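Local atomic coordinates of Iron(III) ABC transporter, periplasmic iron-compound-binding protein (PDB entry 3TEF), a protein that probably binds iron-loaded catecholate siderophores in the periplasm of Vibrio cholerae and hands them to an ABC transporter for iron uptake. Residues L67-F72 against R88-S92; V162-G166 against V219-K223; I232-E237 against H251-L255. All coordinates share one frame; numbering follows the deposited sequence.

Interaction 1: L67-F72 against R88-S92; sequences LFEPDF and RASKS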
loop_
_atom_site.group_PDB
_atom_site.type_symbol
_atom_site.label_atom_id
_atom_site.label_comp_id
_atom_site.label_asym_id
_atom_site.label_seq_id
_atom_site.Cartn_x
_atom_site.Cartn_y
_atom_site.Cartn_z
ATOM N N LEU A 67 13.443 3.929 -1.112
ATOM C CA LEU A 67 12.377 3.251 -0.383
ATOM C C LEU A 67 12.935 2.166 0.518
ATOM O O LEU A 67 12.329 1.834 1.530
ATOM C CB LEU A 67 11.359 2.622 -1.335
ATOM C CG LEU A 67 10.613 3.548 -2.303
ATOM C CD1 LEU A 67 9.535 2.743 -3.034
ATOM C CD2 LEU A 67 9.997 4.748 -1.594
ATOM N N PHE A 68 14.080 1.609 0.133
ATOM C CA PHE A 68 14.650 0.463 0.854
ATOM C C PHE A 68 15.833 0.829 1.753
ATOM O O PHE A 68 16.020 0.231 2.828
ATOM C CB PHE A 68 15.115 -0.602 -0.147
ATOM C CG PHE A 68 14.001 -1.215 -0.944
ATOM C CD1 PHE A 68 13.319 -2.316 -0.461
ATOM C CD2 PHE A 68 13.637 -0.685 -2.169
ATOM C CE1 PHE A 68 12.289 -2.881 -1.187
ATOM C CE2 PHE A 68 12.597 -1.242 -2.900
ATOM C CZ PHE A 68 11.935 -2.342 -2.418
ATOM N N GLU A 69 16.637 1.786 1.295
ATOM C CA GLU A 69 17.929 2.098 1.904
ATOM C C GLU A 69 18.015 3.541 2.384
ATOM O O GLU A 69 18.215 4.461 1.582
ATOM C CB GLU A 69 19.052 1.862 0.891
ATOM C CG GLU A 69 19.141 0.444 0.369
ATOM C CD GLU A 69 20.057 -0.424 1.207
ATOM O OE1 GLU A 69 19.912 -0.421 2.455
ATOM O OE2 GLU A 69 20.944 -1.092 0.619
ATOM N N PRO A 70 17.888 3.748 3.696
ATOM C CA PRO A 70 17.979 5.095 4.259
ATOM C C PRO A 70 19.379 5.673 4.091
ATOM O O PRO A 70 20.369 4.930 4.125
ATOM C CB PRO A 70 17.674 4.872 5.754
ATOM C CG PRO A 70 16.929 3.570 5.799
ATOM C CD PRO A 70 17.594 2.743 4.734
ATOM N N ASP A 71 19.449 6.983 3.898
ATOM C CA ASP A 71 20.706 7.716 3.918
ATOM C C ASP A 71 20.920 8.178 5.355
ATOM O O ASP A 71 20.484 9.256 5.747
ATOM C CB ASP A 71 20.641 8.914 2.970
ATOM C CG ASP A 71 21.947 9.695 2.926
ATOM O OD1 ASP A 71 22.796 9.512 3.833
ATOM O OD2 ASP A 71 22.116 10.497 1.986
ATOM N N PHE A 72 21.573 7.337 6.151
ATOM C CA PHE A 72 21.702 7.602 7.578
ATOM C C PHE A 72 22.423 8.918 7.848
ATOM O O PHE A 72 22.049 9.667 8.746
ATOM C CB PHE A 72 22.418 6.445 8.291
ATOM C CG PHE A 72 21.699 5.123 8.182
ATOM C CD1 PHE A 72 20.580 4.863 8.948
ATOM C CD2 PHE A 72 22.152 4.141 7.313
ATOM C CE1 PHE A 72 19.922 3.652 8.844
ATOM C CE2 PHE A 72 21.492 2.932 7.201
ATOM C CZ PHE A 72 20.379 2.690 7.971
ATOM N N ARG A 88 9.221 -1.342 3.464
ATOM C CA ARG A 88 10.376 -1.618 2.616
ATOM C C ARG A 88 11.710 -1.315 3.304
ATOM O O ARG A 88 12.723 -1.979 3.045
ATOM C CB ARG A 88 10.273 -0.838 1.300
ATOM C CG ARG A 88 9.295 -1.471 0.336
ATOM C CD ARG A 88 9.130 -0.613 -0.904
ATOM N NE ARG A 88 8.260 -1.252 -1.883
ATOM C CZ ARG A 88 6.934 -1.132 -1.914
ATOM N NH1 ARG A 88 6.300 -0.410 -1.002
ATOM N NH2 ARG A 88 6.244 -1.752 -2.861
ATOM N N ALA A 89 11.706 -0.334 4.200
ATOM C CA ALA A 89 12.940 0.105 4.862
ATOM C C ALA A 89 13.103 -0.524 6.245
ATOM O O ALA A 89 14.007 -0.161 6.992
ATOM C CB ALA A 89 12.952 1.617 5.002
ATOM N N SER A 90 12.220 -1.452 6.580
ATOM C CA SER A 90 12.129 -1.904 7.967
ATOM C C SER A 90 13.353 -2.665 8.456
ATOM O O SER A 90 13.592 -2.723 9.657
ATOM C CB SER A 90 10.825 -2.686 8.210
ATOM O OG SER A 90 10.756 -3.843 7.402
ATOM N N LYS A 91 14.149 -3.235 7.552
ATOM C CA LYS A 91 15.361 -3.920 8.002
ATOM C C LYS A 91 16.339 -2.926 8.611
ATOM O O LYS A 91 17.277 -3.315 9.316
ATOM C CB LYS A 91 16.033 -4.708 6.872
ATOM C CG LYS A 91 15.176 -5.822 6.282
ATOM C CD LYS A 91 15.978 -6.699 5.312
ATOM C CE LYS A 91 16.768 -5.876 4.289
ATOM N NZ LYS A 91 15.906 -5.075 3.340
ATOM N N SER A 92 16.119 -1.636 8.341
ATOM C CA SER A 92 17.022 -0.603 8.830
ATOM C C SER A 92 16.507 0.062 10.083
ATOM O O SER A 92 17.091 1.026 10.561
ATOM C CB SER A 92 17.268 0.468 7.760
ATOM O OG SER A 92 18.065 -0.040 6.706
HETATM O O HOH W 1 9.996 2.196 3.175
HETATM O O HOH W 2 16.853 -1.378 4.707
#

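Interaction 2: V162-G166 against V219-K223; sequences VMSSG and VDRDK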
loop_
_atom_site.group_PDB
_atom_site.type_symbol
_atom_site.label_atom_id
_atom_site.label_comp_id
_atom_site.label_asym_id
_atom_site.label_seq_id
_atom_site.Cartn_x
_atom_site.Cartn_y
_atom_site.Cartn_z
ATOM N N VAL A 162 -3.541 -11.007 -9.755
ATOM C CA VAL A 162 -2.347 -11.352 -10.519
ATOM C C VAL A 162 -1.450 -10.140 -10.623
ATOM O O VAL A 162 -1.904 -9.059 -10.985
ATOM C CB VAL A 162 -2.694 -11.841 -11.937
ATOM C CG1 VAL A 162 -1.419 -12.174 -12.720
ATOM C CG2 VAL A 162 -3.592 -13.063 -11.866
ATOM N N MET A 163 -0.171 -10.325 -10.315
ATOM C CA MET A 163 0.805 -9.267 -10.536
ATOM C C MET A 163 1.661 -9.651 -11.727
ATOM O O MET A 163 1.969 -10.819 -11.911
ATOM C CB MET A 163 1.686 -9.078 -9.303
ATOM C CG MET A 163 2.741 -8.007 -9.500
ATOM S SD MET A 163 3.508 -7.562 -7.947
ATOM C CE MET A 163 2.928 -5.895 -7.779
ATOM N N SER A 164 2.015 -8.669 -12.546
ATOM C CA SER A 164 2.896 -8.891 -13.691
ATOM C C SER A 164 4.150 -8.043 -13.534
ATOM O O SER A 164 4.072 -6.844 -13.271
ATOM C CB SER A 164 2.182 -8.557 -14.999
ATOM O OG SER A 164 3.066 -8.605 -16.112
ATOM N N SER A 165 5.306 -8.678 -13.681
ATOM C CA SER A 165 6.569 -7.986 -13.492
ATOM C C SER A 165 7.647 -8.674 -14.320
ATOM O O SER A 165 7.942 -9.845 -14.110
ATOM C CB SER A 165 6.969 -8.011 -12.016
ATOM O OG SER A 165 8.217 -7.367 -11.812
ATOM N N GLY A 166 8.225 -7.941 -15.263
ATOM C CA GLY A 166 9.300 -8.469 -16.082
ATOM C C GLY A 166 8.942 -9.755 -16.801
ATOM O O GLY A 166 9.808 -10.604 -17.041
ATOM N N VAL A 219 -2.180 -6.262 -11.311
ATOM C CA VAL A 219 -1.237 -5.245 -10.846
ATOM C C VAL A 219 -0.017 -5.226 -11.771
ATOM O O VAL A 219 0.747 -6.192 -11.831
ATOM C CB VAL A 219 -0.774 -5.544 -9.382
ATOM C CG1 VAL A 219 0.235 -4.495 -8.900
ATOM C CG2 VAL A 219 -1.981 -5.614 -8.426
ATOM N N ASP A 220 0.148 -4.126 -12.501
ATOM C CA ASP A 220 1.245 -3.982 -13.459
ATOM C C ASP A 220 2.444 -3.368 -12.759
ATOM O O ASP A 220 2.615 -2.153 -12.748
ATOM C CB ASP A 220 0.804 -3.099 -14.626
ATOM C CG ASP A 220 1.869 -2.975 -15.711
ATOM O OD1 ASP A 220 2.897 -3.685 -15.637
ATOM O OD2 ASP A 220 1.663 -2.176 -16.650
ATOM N N ARG A 221 3.272 -4.208 -12.156
ATOM C CA ARG A 221 4.369 -3.696 -11.354
ATOM C C ARG A 221 5.323 -2.838 -12.183
ATOM O O ARG A 221 5.905 -1.879 -11.679
ATOM C CB ARG A 221 5.124 -4.838 -10.687
ATOM C CG ARG A 221 6.288 -4.375 -9.851
ATOM C CD ARG A 221 6.841 -5.528 -9.036
ATOM N NE ARG A 221 7.977 -5.096 -8.235
ATOM C CZ ARG A 221 9.221 -5.032 -8.693
ATOM N NH1 ARG A 221 9.480 -5.384 -9.948
ATOM N NH2 ARG A 221 10.206 -4.623 -7.901
ATOM N N ASP A 222 5.464 -3.171 -13.459
ATOM C CA ASP A 222 6.417 -2.460 -14.300
ATOM C C ASP A 222 6.052 -0.986 -14.468
ATOM O O ASP A 222 6.929 -0.153 -14.692
ATOM C CB ASP A 222 6.576 -3.158 -15.649
ATOM C CG ASP A 222 7.247 -4.512 -15.521
ATOM O OD1 ASP A 222 8.013 -4.702 -14.552
ATOM O OD2 ASP A 222 7.004 -5.384 -16.380
ATOM N N LYS A 223 4.770 -0.658 -14.330
ATOM C CA LYS A 223 4.325 0.730 -14.475
ATOM C C LYS A 223 5.139 1.706 -13.621
ATOM O O LYS A 223 5.443 2.815 -14.059
ATOM C CB LYS A 223 2.831 0.876 -14.149
ATOM C CG LYS A 223 1.866 0.591 -15.314
ATOM C CD LYS A 223 0.407 0.845 -14.893
ATOM C CE LYS A 223 -0.593 -0.049 -15.645
ATOM N NZ LYS A 223 -1.793 -0.419 -14.803
HETATM O O HOH W 3 5.467 -8.173 -17.122
#

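Interaction 3: I232-E237 against H251-L255; sequences IRQTFE and HIAYL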
loop_
_atom_site.group_PDB
_atom_site.type_symbol
_atom_site.label_atom_id
_atom_site.label_comp_id
_atom_site.label_asym_id
_atom_site.label_seq_id
_atom_site.Cartn_x
_atom_site.Cartn_y
_atom_site.Cartn_z
ATOM N N ILE A 232 -0.010 -2.507 -20.005
ATOM C CA ILE A 232 0.063 -3.962 -20.008
ATOM C C ILE A 232 -1.166 -4.554 -20.685
ATOM O O ILE A 232 -1.087 -5.606 -21.315
ATOM C CB ILE A 232 0.167 -4.531 -18.571
ATOM C CG1 ILE A 232 0.424 -6.038 -18.606
ATOM C CG2 ILE A 232 -1.096 -4.219 -17.774
ATOM C CD1 ILE A 232 1.623 -6.427 -19.451
ATOM N N ARG A 233 -2.301 -3.874 -20.551
ATOM C CA ARG A 233 -3.557 -4.390 -21.084
ATOM C C ARG A 233 -3.402 -4.908 -22.512
ATOM O O ARG A 233 -3.854 -6.009 -22.833
ATOM C CB ARG A 233 -4.668 -3.335 -21.008
ATOM C CG ARG A 233 -5.997 -3.802 -21.592
ATOM C CD ARG A 233 -6.097 -3.461 -23.074
ATOM N NE ARG A 233 -6.292 -2.029 -23.284
ATOM C CZ ARG A 233 -6.041 -1.390 -24.425
ATOM N NH1 ARG A 233 -5.573 -2.053 -25.474
ATOM N NH2 ARG A 233 -6.253 -0.082 -24.512
ATOM N N GLN A 234 -2.762 -4.117 -23.368
ATOM C CA GLN A 234 -2.583 -4.510 -24.760
ATOM C C GLN A 234 -1.976 -5.906 -24.880
ATOM O O GLN A 234 -2.385 -6.705 -25.720
ATOM C CB GLN A 234 -1.723 -3.487 -25.511
ATOM C CG GLN A 234 -1.255 -3.958 -26.886
ATOM C CD GLN A 234 -2.402 -4.214 -27.850
ATOM O OE1 GLN A 234 -3.512 -3.710 -27.667
ATOM N NE2 GLN A 234 -2.137 -5.006 -28.889
ATOM N N THR A 235 -1.010 -6.202 -24.022
ATOM C CA THR A 235 -0.303 -7.473 -24.091
ATOM C C THR A 235 -0.912 -8.541 -23.181
ATOM O O THR A 235 -0.939 -9.723 -23.534
ATOM C CB THR A 235 1.195 -7.294 -23.768
ATOM O OG1 THR A 235 1.340 -6.451 -22.617
ATOM C CG2 THR A 235 1.912 -6.652 -24.949
ATOM N N PHE A 236 -1.408 -8.121 -22.019
ATOM C CA PHE A 236 -1.972 -9.047 -21.039
ATOM C C PHE A 236 -3.193 -9.767 -21.589
ATOM O O PHE A 236 -3.407 -10.948 -21.324
ATOM C CB PHE A 236 -2.352 -8.304 -19.757
ATOM C CG PHE A 236 -2.817 -9.209 -18.646
ATOM C CD1 PHE A 236 -1.909 -9.954 -17.915
ATOM C CD2 PHE A 236 -4.161 -9.307 -18.332
ATOM C CE1 PHE A 236 -2.335 -10.785 -16.893
ATOM C CE2 PHE A 236 -4.595 -10.138 -17.316
ATOM C CZ PHE A 236 -3.681 -10.876 -16.593
ATOM N N GLU A 237 -3.996 -9.049 -22.364
ATOM C CA GLU A 237 -5.229 -9.621 -22.872
ATOM C C GLU A 237 -4.974 -10.397 -24.156
ATOM O O GLU A 237 -5.336 -9.959 -25.249
ATOM C CB GLU A 237 -6.282 -8.532 -23.064
ATOM C CG GLU A 237 -6.457 -7.668 -21.828
ATOM C CD GLU A 237 -7.771 -6.926 -21.805
ATOM O OE1 GLU A 237 -8.276 -6.571 -22.892
ATOM O OE2 GLU A 237 -8.308 -6.706 -20.696
ATOM N N HIS A 251 -14.922 -8.038 -16.360
ATOM C CA HIS A 251 -14.479 -7.885 -14.982
ATOM C C HIS A 251 -12.983 -8.130 -14.814
ATOM O O HIS A 251 -12.563 -8.730 -13.823
ATOM C CB HIS A 251 -15.273 -8.803 -14.037
ATOM C CG HIS A 251 -16.693 -8.376 -13.830
ATOM N ND1 HIS A 251 -17.670 -9.231 -13.356
ATOM C CD2 HIS A 251 -17.310 -7.183 -14.021
ATOM C CE1 HIS A 251 -18.817 -8.589 -13.272
ATOM N NE2 HIS A 251 -18.627 -7.339 -13.670
ATOM N N ILE A 252 -12.193 -7.683 -15.784
ATOM C CA ILE A 252 -10.749 -7.561 -15.589
ATOM C C ILE A 252 -10.473 -6.125 -15.177
ATOM O O ILE A 252 -10.796 -5.189 -15.920
ATOM C CB ILE A 252 -9.934 -7.857 -16.859
ATOM C CG1 ILE A 252 -10.194 -9.274 -17.363
ATOM C CG2 ILE A 252 -8.438 -7.656 -16.585
ATOM C CD1 ILE A 252 -9.393 -9.622 -18.609
ATOM N N ALA A 253 -9.893 -5.951 -13.993
ATOM C CA ALA A 253 -9.594 -4.622 -13.477
ATOM C C ALA A 253 -8.088 -4.425 -13.365
ATOM O O ALA A 253 -7.393 -5.270 -12.798
ATOM C CB ALA A 253 -10.244 -4.427 -12.128
ATOM N N TYR A 254 -7.588 -3.317 -13.907
ATOM C CA TYR A 254 -6.164 -2.974 -13.792
ATOM C C TYR A 254 -5.944 -2.007 -12.631
ATOM O O TYR A 254 -6.138 -0.799 -12.762
ATOM C CB TYR A 254 -5.616 -2.436 -15.124
ATOM C CG TYR A 254 -5.720 -3.474 -16.219
ATOM C CD1 TYR A 254 -4.693 -4.379 -16.437
ATOM C CD2 TYR A 254 -6.869 -3.584 -17.001
ATOM C CE1 TYR A 254 -4.790 -5.351 -17.405
ATOM C CE2 TYR A 254 -6.975 -4.552 -17.981
ATOM C CZ TYR A 254 -5.930 -5.434 -18.178
ATOM O OH TYR A 254 -6.011 -6.413 -19.139
ATOM N N LEU A 255 -5.555 -2.565 -11.488
ATOM C CA LEU A 255 -5.475 -1.817 -10.241
ATOM C C LEU A 255 -4.398 -0.737 -10.289
ATOM O O LEU A 255 -3.349 -0.927 -10.902
ATOM C CB LEU A 255 -5.191 -2.765 -9.075
ATOM C CG LEU A 255 -6.178 -3.909 -8.801
ATOM C CD1 LEU A 255 -5.721 -4.692 -7.593
ATOM C CD2 LEU A 255 -7.586 -3.390 -8.578
#

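Interaction 1: L67-F72 against R88-S92
Phe68 and Ala89 bring the two backbones to 4.4 Å, CA to CA, where the loop 67-72 passes over the turn that opens 88-92. Leu67 O and Ala89 N come to 3.5 Å but at an angle too poor for a bond. Water joins them instead: one molecule donates to Leu67 O and weakly accepts from Ala89 N, while a second donates to Phe68 O (2.6 Å) and bonds to Ser92 OG (2.7 Å). Within the turn, Ser92 N bonds to Ala89 O, and the CB of Ser92 points toward the loop. Both segments follow strands of the parallel sheet in the N-terminal lobe and run into helices 72-77 and 93-99, so the contact joins two strand-to-helix connections of an alpha/beta lobe. Asp71 occupies the N-cap position of the first helix, its OD1 accepting from Thr74 N. Arg88 buries the largest area of any residue here. It lies alongside Leu67, Leu67 CB to Arg88 CD 4.0 Å, and crosses Phe68 with its aliphatic chain, extended from CG to NE. Its CD sits over the Phe68 ring in a CH-pi contact, 4.1 Å from the centroid and 29° off the normal. The guanidinium stands almost upright to that ring, the planes 81° apart, and meets Phe68 CZ at its edge. Beyond the contact the same group bonds to Tyr261 O and makes a cation-pi contact with Tyr261. With Ser92 chi1 at -71°, OG lies beside its own backbone N and reaches Pro70 CD at 3.4 Å; it also meets Phe72 CZ at the edge of that ring, 3.8 Å away. Pro70 CB covers one face of Phe72 toward its rim, and both residues pack on Leu96 of helix 93-99.

Interaction 2: V162-G166 against V219-K223
Val162 and Ser164 grip Val219 by both its backbone N and O: Val219 N gives its hydrogen to Val162 O (2.8 Å), and Ser164 N gives one to Val219 O (2.9 Å). Beside these short bonds, Met163 and Val219 share one face of the parallel pair, and the packing is close. Met163 bends at chi3 (-113°), which turns its methyl toward Val219 and sets CE 3.8 Å from Arg221 CB; Tyr261 and Phe172 pack on the same methionine. The still shorter separation of Met163 CE and Val219 CG1, 3.2 Å, is doubtful. Toward the strand ends the contact becomes polar and more open. Arg221 N still reaches Ser164 O (3.0 Å), but past it the chains are linked through side chains. Extended from CG to NE, Arg221 brings NH1 to Ser165 OG at 3.0 Å, the oxygen tilted 22° from the guanidinium plane, while its NE bonds to Tyr261 OH. Gly166 N, at the exposed turn, donates to the syn lone pair of Asp222 OD2 (3.0 Å), with OD1 a weak second acceptor. A water bonded to Ser164 OG also donates to OD2. Parallel strands that give way to loops at their C-terminal ends fit the alpha/beta lobe of a periplasmic binding protein, where such loops commonly line the ligand cleft, as they probably do here.

Interaction 3: I232-E237 against H251-L255
Tyr254 rises from strand 252-254 to meet Ile232, Arg233, Phe236 and Glu237. Strands 215-220 and 252-254 are parallel neighbours in the C-terminal lobe, and helix 232-236 is one of several short helices in the beta-alpha-beta crossover between them; the axes of the short helix and strand segments pass 10.8 Å apart, their N-to-C directions 145° from each other, closer to antiparallel than to parallel. The apolar contacts gather round the tyrosine ring. Ile232 CG2 touches Tyr254 CD1 at 3.8 Å, the two side chains crossing at about a right angle, and Arg233 CB lies over a face as a CH-pi contact, 4.1 Å from the ring centroid. Bends at chi2 and chi3 carry the Arg233 guanidinium away from the tyrosine. Phe236, whose CG is anti to the backbone N (chi1 -174°), brings CD2 to 4.1 Å from Tyr254 CE1 and meets Phe205 with its ring. Ile252 packs on Val241 and Tyr247. The polar part is a single bond between side chains, with Phe236 CD2 3.5 Å from Tyr254 OH and Ile252 CD1 against Glu237 OE2: Tyr254 OH donates to Glu237 OE2 at 2.8 Å, reaching the oxygen on its anti side, 32° out of the carboxylate plane.

How the interactions relate
Interactions 2 and 3 are neighbours in the C-terminal lobe, their centres 10 Å apart. Asp220 OD2 packs on Ile232 CB at 3.4 Å, and Val219 CG2 meets Leu255 CD1 at 3.9 Å, so strand 215-220 is common ground for both. Interaction 1 belongs to the other lobe, its centre about 23 Å from that of interaction 2 and 32 Å from that of interaction 3. Yet nearest atoms of interactions 1 and 2 come within about 6 Å, and Tyr261 bridges them by contacting both Arg88 and Arg221. This places two arginines at the facing sides of the lobes, consistent with a basic cleft for an anionic catecholate siderophore, as in relatives.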